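Local coordinates for DNA repair protein MmcB-related protein (Silicibacter pomeroyi, PDB 3DNX), which is of unknown function but belongs to the PD-(D/E)XK nuclease-like clan and is probably related to the DNA repair protein MmcB, at residues L16-A21 against A104-A109; H27-V32 against L48-E53; W55-K60 against F83-M88; C79-W84 against R113-Q118. All blocks are in the same frame, centred on the assembly; numbering follows the deposited sequence.

Contact 1 of 4, residues L16-A21 against A104-A109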
loop_
_atom_site.group_PDB
_atom_site.type_symbol
_atom_site.label_atom_id
_atom_site.label_comp_id
_atom_site.label_asym_id
_atom_site.label_seq_id
_atom_site.Cartn_x
_atom_site.Cartn_y
_atom_site.Cartn_z
ATOM N N LEU A 16 12.215 -5.451 16.142
ATOM C CA LEU A 16 13.189 -4.842 15.244
ATOM C C LEU A 16 12.470 -4.228 14.042
ATOM O O LEU A 16 12.765 -3.101 13.680
ATOM C CB LEU A 16 14.249 -5.857 14.770
ATOM C CG LEU A 16 15.146 -6.507 15.830
ATOM C CD1 LEU A 16 15.955 -7.683 15.234
ATOM C CD2 LEU A 16 16.067 -5.464 16.405
ATOM N N ALA A 17 11.494 -4.949 13.470
ATOM C CA ALA A 17 10.825 -4.460 12.292
ATOM C C ALA A 17 10.043 -3.152 12.587
ATOM O O ALA A 17 9.858 -2.315 11.701
ATOM C CB ALA A 17 9.889 -5.508 11.715
ATOM N N ARG A 18 9.516 -3.045 13.799
ATOM C CA ARG A 18 8.833 -1.790 14.217
ATOM C C ARG A 18 9.740 -0.620 14.191
ATOM O O ARG A 18 9.402 0.410 13.613
ATOM C CB ARG A 18 8.205 -1.955 15.604
ATOM C CG ARG A 18 7.232 -0.834 16.041
ATOM C CD ARG A 18 6.805 -1.281 17.437
ATOM N NE ARG A 18 5.739 -0.546 18.044
ATOM C CZ ARG A 18 5.882 0.309 19.050
ATOM N NH1 ARG A 18 4.790 0.880 19.549
ATOM N NH2 ARG A 18 7.083 0.615 19.552
ATOM N N GLY A 19 10.936 -0.792 14.750
ATOM C CA GLY A 19 11.938 0.277 14.760
ATOM C C GLY A 19 12.447 0.602 13.406
ATOM O O GLY A 19 12.564 1.782 13.036
ATOM N N VAL A 20 12.645 -0.435 12.579
ATOM C CA VAL A 20 13.052 -0.204 11.206
ATOM C C VAL A 20 12.015 0.630 10.427
ATOM O O VAL A 20 12.387 1.602 9.706
ATOM C CB VAL A 20 13.358 -1.565 10.456
ATOM C CG1 VAL A 20 13.600 -1.298 8.983
ATOM C CG2 VAL A 20 14.575 -2.279 11.088
ATOM N N ALA A 21 10.739 0.230 10.546
ATOM C CA ALA A 21 9.630 0.914 9.876
ATOM C C ALA A 21 9.519 2.405 10.301
ATOM O O ALA A 21 9.273 3.275 9.446
ATOM C CB ALA A 21 8.339 0.189 10.110
ATOM N N ALA A 104 18.770 -1.607 15.513
ATOM C CA ALA A 104 17.363 -1.321 15.736
ATOM C C ALA A 104 16.907 -1.854 17.096
ATOM O O ALA A 104 17.595 -2.684 17.732
ATOM C CB ALA A 104 16.507 -1.949 14.604
ATOM N N ASP A 105 15.772 -1.318 17.542
ATOM C CA ASP A 105 14.970 -1.898 18.634
ATOM C C ASP A 105 13.506 -1.608 18.331
ATOM O O ASP A 105 13.213 -1.219 17.224
ATOM C CB ASP A 105 15.405 -1.403 20.032
ATOM C CG ASP A 105 15.240 0.113 20.246
ATOM O OD1 ASP A 105 14.548 0.835 19.498
ATOM O OD2 ASP A 105 15.819 0.610 21.227
ATOM N N ALA A 106 12.597 -1.777 19.297
ATOM C CA ALA A 106 11.176 -1.598 19.006
ATOM C C ALA A 106 10.832 -0.154 18.736
ATOM O O ALA A 106 9.765 0.087 18.223
ATOM C CB ALA A 106 10.277 -2.147 20.143
ATOM N N TYR A 107 11.727 0.795 19.040
ATOM C CA TYR A 107 11.345 2.181 19.053
ATOM C C TYR A 107 11.983 3.048 17.988
ATOM O O TYR A 107 11.499 4.157 17.724
ATOM C CB TYR A 107 11.678 2.775 20.408
ATOM C CG TYR A 107 11.082 1.944 21.518
ATOM C CD1 TYR A 107 9.727 1.977 21.748
ATOM C CD2 TYR A 107 11.868 1.065 22.270
ATOM C CE1 TYR A 107 9.144 1.233 22.768
ATOM C CE2 TYR A 107 11.298 0.289 23.276
ATOM C CZ TYR A 107 9.933 0.388 23.520
ATOM O OH TYR A 107 9.315 -0.354 24.497
ATOM N N ASP A 108 13.060 2.561 17.398
ATOM C CA ASP A 108 13.825 3.337 16.404
ATOM C C ASP A 108 14.888 2.460 15.770
ATOM O O ASP A 108 15.023 1.293 16.117
ATOM C CB ASP A 108 14.457 4.543 17.056
ATOM C CG ASP A 108 14.727 5.715 16.073
ATOM O OD1 ASP A 108 14.572 5.611 14.830
ATOM O OD2 ASP A 108 15.110 6.751 16.598
ATOM N N ALA A 109 15.625 3.021 14.811
ATOM C CA ALA A 109 16.718 2.351 14.161
ATOM C C ALA A 109 17.687 3.355 13.561
ATOM O O ALA A 109 17.369 4.538 13.405
ATOM C CB ALA A 109 16.220 1.392 13.094
#

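Contact 2 of 4, residues H27-V32 against L48-E53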
loop_
_atom_site.group_PDB
_atom_site.type_symbol
_atom_site.label_atom_id
_atom_site.label_comp_id
_atom_site.label_asym_id
_atom_site.label_seq_id
_atom_site.Cartn_x
_atom_site.Cartn_y
_atom_site.Cartn_z
ATOM N N HIS A 27 12.520 9.031 7.141
ATOM C CA HIS A 27 13.290 9.450 5.972
ATOM C C HIS A 27 12.613 9.270 4.614
ATOM O O HIS A 27 13.313 9.142 3.587
ATOM C CB HIS A 27 14.613 8.746 6.032
ATOM C CG HIS A 27 15.477 9.224 7.151
ATOM N ND1 HIS A 27 16.211 10.395 7.075
ATOM C CD2 HIS A 27 15.702 8.716 8.379
ATOM C CE1 HIS A 27 16.872 10.560 8.205
ATOM N NE2 HIS A 27 16.592 9.553 9.004
ATOM N N GLY A 28 11.285 9.342 4.586
ATOM C CA GLY A 28 10.501 9.350 3.348
ATOM C C GLY A 28 10.279 8.027 2.627
ATOM O O GLY A 28 9.692 7.998 1.534
ATOM N N PHE A 29 10.725 6.932 3.249
ATOM C CA PHE A 29 10.420 5.595 2.802
ATOM C C PHE A 29 9.101 5.117 3.433
ATOM O O PHE A 29 8.570 5.722 4.383
ATOM C CB PHE A 29 11.564 4.634 3.140
ATOM C CG PHE A 29 12.674 4.618 2.118
ATOM C CD1 PHE A 29 13.435 5.772 1.877
ATOM C CD2 PHE A 29 13.017 3.438 1.464
ATOM C CE1 PHE A 29 14.462 5.761 0.966
ATOM C CE2 PHE A 29 14.015 3.429 0.526
ATOM C CZ PHE A 29 14.768 4.581 0.281
ATOM N N VAL A 30 8.516 4.086 2.836
ATOM C CA VAL A 30 7.418 3.359 3.457
ATOM C C VAL A 30 7.817 1.887 3.479
ATOM O O VAL A 30 8.783 1.495 2.825
ATOM C CB VAL A 30 6.091 3.533 2.685
ATOM C CG1 VAL A 30 5.587 5.024 2.820
ATOM C CG2 VAL A 30 6.251 3.163 1.209
ATOM N N SER A 31 7.055 1.076 4.172
ATOM C CA SER A 31 7.464 -0.317 4.366
ATOM C C SER A 31 6.262 -1.211 4.574
ATOM O O SER A 31 5.168 -0.751 4.924
ATOM C CB SER A 31 8.431 -0.445 5.512
ATOM O OG SER A 31 7.813 -0.064 6.747
ATOM N N VAL A 32 6.488 -2.502 4.329
ATOM C CA VAL A 32 5.589 -3.545 4.757
ATOM C C VAL A 32 6.403 -4.664 5.401
ATOM O O VAL A 32 7.626 -4.779 5.210
ATOM C CB VAL A 32 4.692 -4.151 3.628
ATOM C CG1 VAL A 32 3.733 -3.063 3.050
ATOM C CG2 VAL A 32 5.468 -4.841 2.542
ATOM N N LEU A 48 10.142 0.840 0.472
ATOM C CA LEU A 48 9.932 1.467 -0.799
ATOM C C LEU A 48 10.208 2.968 -0.698
ATOM O O LEU A 48 9.582 3.692 0.116
ATOM C CB LEU A 48 8.510 1.221 -1.298
ATOM C CG LEU A 48 8.089 1.910 -2.582
ATOM C CD1 LEU A 48 8.937 1.420 -3.775
ATOM C CD2 LEU A 48 6.551 1.734 -2.844
ATOM N N GLY A 49 11.159 3.399 -1.511
ATOM C CA GLY A 49 11.645 4.785 -1.547
ATOM C C GLY A 49 10.781 5.662 -2.419
ATOM O O GLY A 49 9.949 5.158 -3.216
ATOM N N PRO A 50 10.904 6.989 -2.245
ATOM C CA PRO A 50 9.981 7.884 -2.983
ATOM C C PRO A 50 10.166 7.858 -4.516
ATOM O O PRO A 50 9.267 8.304 -5.251
ATOM C CB PRO A 50 10.292 9.289 -2.415
ATOM C CG PRO A 50 11.619 9.163 -1.761
ATOM C CD PRO A 50 11.797 7.715 -1.336
ATOM N N LYS A 51 11.293 7.335 -4.985
ATOM C CA LYS A 51 11.556 7.207 -6.418
ATOM C C LYS A 51 11.491 5.745 -6.845
ATOM O O LYS A 51 11.921 5.404 -7.939
ATOM C CB LYS A 51 12.935 7.791 -6.753
ATOM C CG LYS A 51 13.070 9.309 -6.472
ATOM C CD LYS A 51 14.471 9.857 -6.848
ATOM C CE LYS A 51 15.319 10.219 -5.615
ATOM N NZ LYS A 51 14.590 11.193 -4.716
ATOM N N GLY A 52 10.938 4.890 -5.984
ATOM C CA GLY A 52 10.742 3.499 -6.310
ATOM C C GLY A 52 11.913 2.590 -5.970
ATOM O O GLY A 52 11.940 1.467 -6.395
ATOM N N GLU A 53 12.848 3.065 -5.168
ATOM C CA GLU A 53 13.973 2.253 -4.673
ATOM C C GLU A 53 13.400 1.102 -3.794
ATOM O O GLU A 53 12.441 1.301 -3.045
ATOM C CB GLU A 53 14.943 3.142 -3.873
ATOM C CG GLU A 53 15.379 4.494 -4.566
ATOM C CD GLU A 53 14.584 5.762 -4.090
ATOM O OE1 GLU A 53 15.188 6.804 -3.749
ATOM O OE2 GLU A 53 13.368 5.743 -4.044
HETATM O O HOH W 1 8.408 6.083 -0.185
#

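Contact 3 of 4, residues W55-K60 against F83-M88. With NA (sodium ion), chain C.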
loop_
_atom_site.group_PDB
_atom_site.type_symbol
_atom_site.label_atom_id
_atom_site.label_comp_id
_atom_site.label_asym_id
_atom_site.label_seq_id
_atom_site.Cartn_x
_atom_site.Cartn_y
_atom_site.Cartn_z
ATOM N N TRP A 55 14.285 -1.787 -0.951
ATOM C CA TRP A 55 15.186 -2.270 0.079
ATOM C C TRP A 55 14.596 -3.485 0.754
ATOM O O TRP A 55 13.405 -3.537 1.029
ATOM C CB TRP A 55 15.370 -1.197 1.142
ATOM C CG TRP A 55 16.171 -0.013 0.719
ATOM C CD1 TRP A 55 16.558 0.334 -0.539
ATOM C CD2 TRP A 55 16.651 1.020 1.583
ATOM N NE1 TRP A 55 17.234 1.536 -0.518
ATOM C CE2 TRP A 55 17.312 1.968 0.780
ATOM C CE3 TRP A 55 16.554 1.244 2.940
ATOM C CZ2 TRP A 55 17.908 3.111 1.302
ATOM C CZ3 TRP A 55 17.168 2.394 3.468
ATOM C CH2 TRP A 55 17.826 3.296 2.636
ATOM N N VAL A 56 15.422 -4.484 0.978
ATOM C CA VAL A 56 15.053 -5.629 1.774
ATOM C C VAL A 56 15.865 -5.519 3.061
ATOM O O VAL A 56 17.108 -5.318 3.039
ATOM C CB VAL A 56 15.355 -6.941 1.039
ATOM C CG1 VAL A 56 15.486 -8.130 2.037
ATOM C CG2 VAL A 56 14.299 -7.168 -0.061
ATOM N N ILE A 57 15.161 -5.653 4.180
ATOM C CA ILE A 57 15.790 -5.656 5.492
ATOM C C ILE A 57 15.390 -6.926 6.222
ATOM O O ILE A 57 14.205 -7.167 6.490
ATOM C CB ILE A 57 15.410 -4.416 6.342
ATOM C CG1 ILE A 57 15.797 -3.145 5.606
ATOM C CG2 ILE A 57 16.088 -4.427 7.729
ATOM C CD1 ILE A 57 14.609 -2.396 5.123
ATOM N N GLU A 58 16.402 -7.739 6.537
ATOM C CA GLU A 58 16.222 -8.918 7.324
ATOM C C GLU A 58 16.561 -8.620 8.778
ATOM O O GLU A 58 17.731 -8.275 9.099
ATOM C CB GLU A 58 17.113 -10.053 6.787
ATOM C CG GLU A 58 16.643 -10.652 5.508
ATOM C CD GLU A 58 15.334 -11.388 5.670
ATOM O OE1 GLU A 58 15.355 -12.528 6.181
ATOM O OE2 GLU A 58 14.288 -10.833 5.284
ATOM N N CYS A 59 15.585 -8.861 9.634
ATOM C CA CYS A 59 15.631 -8.544 11.041
ATOM C C CYS A 59 16.000 -9.789 11.813
ATOM O O CYS A 59 15.185 -10.664 12.010
ATOM C CB CYS A 59 14.289 -7.972 11.510
ATOM S SG CYS A 59 13.826 -6.462 10.632
ATOM N N LYS A 60 17.248 -9.876 12.268
ATOM C CA LYS A 60 17.693 -11.056 12.996
ATOM C C LYS A 60 17.802 -10.760 14.494
ATOM O O LYS A 60 18.567 -9.923 14.923
ATOM C CB LYS A 60 19.007 -11.551 12.421
ATOM C CG LYS A 60 18.918 -11.882 10.943
ATOM C CD LYS A 60 17.917 -13.021 10.770
ATOM C CE LYS A 60 17.715 -13.389 9.357
ATOM N NZ LYS A 60 16.711 -14.512 9.198
ATOM N N PHE A 83 19.898 -5.145 3.483
ATOM C CA PHE A 83 20.356 -4.794 4.836
ATOM C C PHE A 83 20.001 -5.880 5.823
ATOM O O PHE A 83 18.949 -6.560 5.694
ATOM C CB PHE A 83 19.684 -3.554 5.423
ATOM C CG PHE A 83 19.849 -2.296 4.612
ATOM C CD1 PHE A 83 20.694 -1.286 5.019
ATOM C CD2 PHE A 83 19.104 -2.120 3.449
ATOM C CE1 PHE A 83 20.813 -0.111 4.272
ATOM C CE2 PHE A 83 19.210 -0.960 2.711
ATOM C CZ PHE A 83 20.079 0.038 3.109
ATOM N N TRP A 84 20.875 -6.006 6.829
ATOM C CA TRP A 84 20.538 -6.661 8.085
ATOM C C TRP A 84 20.067 -5.624 9.086
ATOM O O TRP A 84 20.491 -4.484 9.015
ATOM C CB TRP A 84 21.729 -7.402 8.652
ATOM C CG TRP A 84 22.334 -8.387 7.719
ATOM C CD1 TRP A 84 23.377 -8.168 6.892
ATOM C CD2 TRP A 84 21.931 -9.752 7.523
ATOM N NE1 TRP A 84 23.668 -9.321 6.186
ATOM C CE2 TRP A 84 22.766 -10.292 6.545
ATOM C CE3 TRP A 84 20.931 -10.560 8.082
ATOM C CZ2 TRP A 84 22.658 -11.613 6.126
ATOM C CZ3 TRP A 84 20.810 -11.859 7.653
ATOM C CH2 TRP A 84 21.652 -12.370 6.687
ATOM N N ALA A 85 19.165 -6.014 9.978
ATOM C CA ALA A 85 18.763 -5.191 11.140
ATOM C C ALA A 85 18.877 -6.091 12.384
ATOM O O ALA A 85 18.304 -7.164 12.427
ATOM C CB ALA A 85 17.341 -4.624 10.985
ATOM N N VAL A 86 19.660 -5.638 13.356
ATOM C CA VAL A 86 19.938 -6.357 14.596
ATOM C C VAL A 86 19.929 -5.380 15.754
ATOM O O VAL A 86 20.018 -4.147 15.554
ATOM C CB VAL A 86 21.307 -7.082 14.533
ATOM C CG1 VAL A 86 21.333 -8.088 13.360
ATOM C CG2 VAL A 86 22.490 -6.100 14.443
ATOM N N ASP A 87 19.848 -5.902 16.971
ATOM C CA ASP A 87 19.926 -5.037 18.109
ATOM C C ASP A 87 21.390 -4.894 18.567
ATOM O O ASP A 87 22.294 -5.547 18.045
ATOM C CB ASP A 87 18.978 -5.513 19.212
ATOM C CG ASP A 87 19.414 -6.793 19.905
ATOM O OD1 ASP A 87 20.608 -7.245 19.871
ATOM O OD2 ASP A 87 18.502 -7.349 20.566
HETATM N N MSE A 88 21.580 -4.096 19.598
HETATM C CA MSE A 88 22.916 -3.780 20.110
HETATM C C MSE A 88 23.600 -4.941 20.837
HETATM O O MSE A 88 24.804 -4.845 21.170
HETATM C CB MSE A 88 22.862 -2.527 21.008
HETATM C CG MSE A 88 22.076 -2.667 22.328
HETATM SE SE MSE A 88 21.655 -0.953 23.268
HETATM C CE MSE A 88 20.759 -1.793 24.808
HETATM NA NA NA C . 13.843 -12.791 12.136
HETATM O O HOH W 2 19.506 -8.676 17.192
HETATM O O HOH W 3 14.362 -13.114 9.884
HETATM O O HOH W 4 11.979 -11.572 11.966
HETATM O O HOH W 5 13.136 -15.004 12.218
#

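Contact 4 of 4, residues C79-W84 against R113-Q118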
loop_
_atom_site.group_PDB
_atom_site.type_symbol
_atom_site.label_atom_id
_atom_site.label_comp_id
_atom_site.label_asym_id
_atom_site.label_seq_id
_atom_site.Cartn_x
_atom_site.Cartn_y
_atom_site.Cartn_z
ATOM N N CYS A 79 15.941 -6.817 -4.767
ATOM C CA CYS A 79 16.072 -5.483 -4.186
ATOM C C CYS A 79 17.191 -4.667 -4.820
ATOM O O CYS A 79 18.021 -5.194 -5.535
ATOM C CB CYS A 79 16.278 -5.570 -2.665
ATOM S SG CYS A 79 17.769 -6.417 -2.108
ATOM N N ASP A 80 17.135 -3.357 -4.625
ATOM C CA ASP A 80 18.214 -2.466 -4.988
ATOM C C ASP A 80 19.288 -2.487 -3.902
ATOM O O ASP A 80 20.462 -2.446 -4.225
ATOM C CB ASP A 80 17.713 -1.040 -5.160
ATOM C CG ASP A 80 16.713 -0.908 -6.257
ATOM O OD1 ASP A 80 16.974 -1.375 -7.394
ATOM O OD2 ASP A 80 15.678 -0.310 -6.003
ATOM N N ARG A 81 18.878 -2.563 -2.632
ATOM C CA ARG A 81 19.787 -2.591 -1.489
ATOM C C ARG A 81 19.273 -3.602 -0.466
ATOM O O ARG A 81 18.083 -3.682 -0.221
ATOM C CB ARG A 81 19.906 -1.222 -0.837
ATOM C CG ARG A 81 20.463 -0.141 -1.751
ATOM C CD ARG A 81 20.813 1.096 -0.968
ATOM N NE ARG A 81 20.898 2.286 -1.803
ATOM C CZ ARG A 81 22.008 2.955 -2.104
ATOM N NH1 ARG A 81 21.933 4.025 -2.876
ATOM N NH2 ARG A 81 23.173 2.608 -1.619
ATOM N N TYR A 82 20.188 -4.395 0.056
ATOM C CA TYR A 82 19.950 -5.425 1.077
ATOM C C TYR A 82 20.664 -5.093 2.386
ATOM O O TYR A 82 21.887 -4.772 2.407
ATOM C CB TYR A 82 20.452 -6.791 0.575
ATOM C CG TYR A 82 20.289 -7.855 1.607
ATOM C CD1 TYR A 82 19.093 -8.520 1.747
ATOM C CD2 TYR A 82 21.352 -8.205 2.455
ATOM C CE1 TYR A 82 18.920 -9.491 2.725
ATOM C CE2 TYR A 82 21.188 -9.153 3.441
ATOM C CZ TYR A 82 19.975 -9.820 3.538
ATOM O OH TYR A 82 19.788 -10.781 4.492
ATOM N N PHE A 83 19.898 -5.145 3.483
ATOM C CA PHE A 83 20.356 -4.794 4.836
ATOM C C PHE A 83 20.001 -5.880 5.823
ATOM O O PHE A 83 18.949 -6.560 5.694
ATOM C CB PHE A 83 19.684 -3.554 5.423
ATOM C CG PHE A 83 19.849 -2.296 4.612
ATOM C CD1 PHE A 83 20.694 -1.286 5.019
ATOM C CD2 PHE A 83 19.104 -2.120 3.449
ATOM C CE1 PHE A 83 20.813 -0.111 4.272
ATOM C CE2 PHE A 83 19.210 -0.960 2.711
ATOM C CZ PHE A 83 20.079 0.038 3.109
ATOM N N TRP A 84 20.875 -6.006 6.829
ATOM C CA TRP A 84 20.538 -6.661 8.085
ATOM C C TRP A 84 20.067 -5.624 9.086
ATOM O O TRP A 84 20.491 -4.484 9.015
ATOM C CB TRP A 84 21.729 -7.402 8.652
ATOM C CG TRP A 84 22.334 -8.387 7.719
ATOM C CD1 TRP A 84 23.377 -8.168 6.892
ATOM C CD2 TRP A 84 21.931 -9.752 7.523
ATOM N NE1 TRP A 84 23.668 -9.321 6.186
ATOM C CE2 TRP A 84 22.766 -10.292 6.545
ATOM C CE3 TRP A 84 20.931 -10.560 8.082
ATOM C CZ2 TRP A 84 22.658 -11.613 6.126
ATOM C CZ3 TRP A 84 20.810 -11.859 7.653
ATOM C CH2 TRP A 84 21.652 -12.370 6.687
ATOM N N ARG A 113 25.780 1.182 8.336
ATOM C CA ARG A 113 26.467 0.831 7.111
ATOM C C ARG A 113 25.474 0.759 5.950
ATOM O O ARG A 113 24.546 -0.058 5.951
ATOM C CB ARG A 113 27.177 -0.523 7.307
ATOM C CG ARG A 113 28.068 -0.914 6.182
ATOM C CD ARG A 113 28.967 -2.060 6.621
ATOM N NE ARG A 113 28.315 -3.337 6.598
ATOM C CZ ARG A 113 28.455 -4.296 7.525
ATOM N NH1 ARG A 113 27.823 -5.451 7.368
ATOM N NH2 ARG A 113 29.233 -4.124 8.587
HETATM N N MSE A 114 25.675 1.625 4.957
HETATM C CA MSE A 114 24.744 1.750 3.842
HETATM C C MSE A 114 24.996 0.575 2.930
HETATM O O MSE A 114 26.157 0.234 2.682
HETATM C CB MSE A 114 24.957 3.100 3.141
HETATM C CG MSE A 114 24.133 3.326 1.940
HETATM SE SE MSE A 114 22.225 3.177 2.255
HETATM C CE MSE A 114 21.930 4.636 3.497
ATOM N N ALA A 115 23.939 -0.087 2.463
ATOM C CA ALA A 115 24.122 -1.194 1.572
ATOM C C ALA A 115 24.629 -0.717 0.203
ATOM O O ALA A 115 24.301 0.386 -0.256
ATOM C CB ALA A 115 22.855 -1.973 1.466
ATOM N N PRO A 116 25.450 -1.544 -0.471
ATOM C CA PRO A 116 25.799 -1.215 -1.857
ATOM C C PRO A 116 24.552 -1.307 -2.782
ATOM O O PRO A 116 23.643 -2.082 -2.489
ATOM C CB PRO A 116 26.841 -2.276 -2.219
ATOM C CG PRO A 116 26.581 -3.412 -1.342
ATOM C CD PRO A 116 26.063 -2.814 -0.034
ATOM N N GLU A 117 24.515 -0.501 -3.848
ATOM C CA GLU A 117 23.384 -0.496 -4.798
ATOM C C GLU A 117 23.583 -1.527 -5.920
ATOM O O GLU A 117 24.587 -1.500 -6.617
ATOM C CB GLU A 117 23.148 0.904 -5.397
ATOM C CG GLU A 117 21.988 0.921 -6.419
ATOM C CD GLU A 117 20.968 2.028 -6.192
ATOM O OE1 GLU A 117 21.312 3.010 -5.510
ATOM O OE2 GLU A 117 19.821 1.924 -6.698
ATOM N N GLN A 118 22.621 -2.439 -6.046
ATOM C CA GLN A 118 22.576 -3.441 -7.105
ATOM C C GLN A 118 21.222 -3.304 -7.816
ATOM O O GLN A 118 20.356 -4.175 -7.682
ATOM C CB GLN A 118 22.744 -4.857 -6.509
ATOM C CG GLN A 118 23.246 -4.896 -5.040
ATOM C CD GLN A 118 24.254 -6.002 -4.778
ATOM O OE1 GLN A 118 25.298 -5.757 -4.178
ATOM N NE2 GLN A 118 23.952 -7.219 -5.230
HETATM O O HOH W 6 16.821 2.436 -7.170
HETATM O O HOH W 7 22.842 -4.368 -1.490
#

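Contact 1 of 4, residues L16-A21 against A104-A109
Ala106 O accepts a hydrogen bond from Arg18 NH2 at 3.0 Å. The nitrogen donates within the plane of its own guanidinium group but stands well above the carbonyl plane of Ala106. The aliphatic part of the arginine passes over the same oxygen, with Arg18 CD 3.4 Å from Ala106 O. Such a reach needs an extended chain, with CG anti to the backbone N (chi1 -168°), and it carries NH2 on to Tyr107 CD1, 3.7 Å away, where guanidinium and phenol planes are 82° apart. The loop held here is the turn joining the antiparallel strands 100-104 and 109-113, at one margin of the sheet, and helix 12-26 lies against it. Inside the turn Asp105 OD1 accepts from Tyr107 N at 2.9 Å, making an Asx turn, and more weakly from Asp108 N. Gly19 allows the two backbones to come together: Gly19 CA makes C-H...O contacts with Asp105 O at 3.2 Å and with Asp108 O at 3.5 Å, and a beta carbon would collide with both oxygens. One helical turn apart, Leu16 and Val20 converge on the small Ala104, with Leu16 CD2 and Val20 CG2 each 4.0 Å from Ala104 CB. Ala109, likewise small, fits its methyl against the carbonyl of Gly19. Farther along the helix, Arg22 NH1 takes up Tyr107 O.

Contact 2 of 4, residues H27-V32 against L48-E53
A Schellman motif ends helix 12-26 at Gly28, whose positive phi turns the chain into strand 30-35, and Phe29 and Val30 at once meet Leu48 and Gly49 at the end of the antiparallel neighbour 43-48. Val30 and Leu48 form a hydrogen-bonded pair: Val30 N gives to Leu48 O at 2.9 Å, and Leu48 N to Val30 O at 2.8 Å. Their branched side chains lie side by side, Val30 CG2 3.9 Å from Leu48 CB, and both pack on a helix of the second subunit, at its Ala137 and Ala133. Phe29 swings its ring over the start of the type I turn Gly49-Gly52. Gly49 CA sits 3.5 Å from the centroid of that ring and 12° off its normal, a CH-pi contact over the face. Glycine is needed there because a beta carbon would strike both Phe29 CZ and Glu53 OE2. Pro50 CD adds a flank at 4.0 Å from Phe29 CE1. Cutting Phe29 back to an alanine would probably open a gap beside Gly49 and take from Trp55 one of its aromatic neighbours. Across the turn, Glu53 OE2 accepts from Lys51 N at 2.8 Å. A water donates to Gly28 O and, at 2.7 Å, to Leu48 O, giving the latter carbonyl two donors; the pairing thus continues through solvent where direct strand bonds stop.

Contact 3 of 4, residues W55-K60 against F83-M88
Strands 55-59 and 83-86 run parallel with the usual twist, their axes 4.6 Å apart at closest and inclined by 33°, and four backbone hydrogen bonds tie them, Phe83 N to Val56 O, Glu58 N to Phe83 O, Ala85 N to Glu58 O and Lys60 N to Ala85 O. On one face Phe83 CE2 rests over the indole of Trp55, 3.4 Å from Trp55 CD2, the planes meeting obliquely at 39°. A leucine in place of Trp55 would probably leave the CE2 and CZ end of Phe83 without its broad aromatic support and let the phenyl ring shift. Farther along, Ile57 CG2 presses on Ala85 CB at 3.5 Å, a tight fit that suits the small alanine, and Cys59 SG touches the same methyl at 4.0 Å. On the other face Lys60 CG lies 3.7 Å from Trp84 CE3 at the indole edge, and the bend at chi2 (-63°) turns the rest of the chain so that NZ reaches its salt bridge with Asp69. Glu58, whose OE2 accepts from Asp44 N, and Lys60 are consistent with the E-x-K part of the clan's signature. Cys59 O binds a sodium ion at 2.5 Å, with Asp65 and three waters. These two central strands of the sheet are joined through helix 63-68 as a beta-alpha-beta unit: helix 12-26 covers Cys59 and Ala85 with Leu16 and Val20, while Phe66 of helix 63-68 meets Trp84 edge-to-face.

Contact 4 of 4, residues C79-W84 against R113-Q118
Arg81 and Glu117 cross at an angle, their guanidinium and carboxylate planes 64° apart, and the salt bridge between them joins Arg81 NH1 to Glu117 OE1 at 2.9 Å. Glu117 CB lies over the guanidinium face, and the bend at chi2 turns the carboxylate back to NH1. In the plane of the guanidinium group, Arg81 NH2 donates to Ala115 O at 2.8 Å, almost along the C=O axis. An arginine suits the place because its flat end can satisfy a carboxylate and a carbonyl at once and its position is fixed by both. Beside it, the methyl of Ala115 points at the strand, 3.1 Å from Tyr82 O and 3.9 Å from the centroid of the Phe83 ring, a CH-pi contact over the face; a larger side chain would probably not fit there. Selenomethionine Met114 approaches that ring at its edge, SE 5.1 Å from the centroid, a Met-aromatic contact, the bend of the Met114 chain at chi2 (57°) folding the selenium toward the ring. Gln118 N closes the far end with a nearly straight bond to Asp80 O at 2.8 Å, in the carbonyl plane. One water donates to Pro116 O and accepts from Tyr82 N, filling in between the two backbones. Asp80 itself turns its carboxylate to Ile54 N and Arg125, which probably eases its closeness to Glu117. The segment 113-118 leaves the outermost strand 109-113, runs alongside the start of strand 81-86 in the opposite direction and leads to helix 122-144, and so connects the mixed sheet, consistent with the PD-(D/E)XK clan, to the long C-terminal helix.

How the contacts relate
Contact 3 is the middle of the group. Contact 1 lies on one side of it, about 9 Å between centres: Val20 CG2 packs 3.6 Å from Ala85 CB, and Ala104 N probably bonds Val86 O at 2.8 Å. Contact 4 shares Phe83 and Trp84 with contact 3, so the phenyl ring is touched by Trp55 and Ala115 alike. Contact 2 reaches the same aromatic cluster through Phe29 CZ, 3.6 Å from Trp55 CZ2, and touches contact 4 where Glu53 CA stands 3.4 Å from Asp80 OD2. The sodium ion bound at contact 3 is also about 6 Å from the nearest side-chain atom of Leu16 in contact 1.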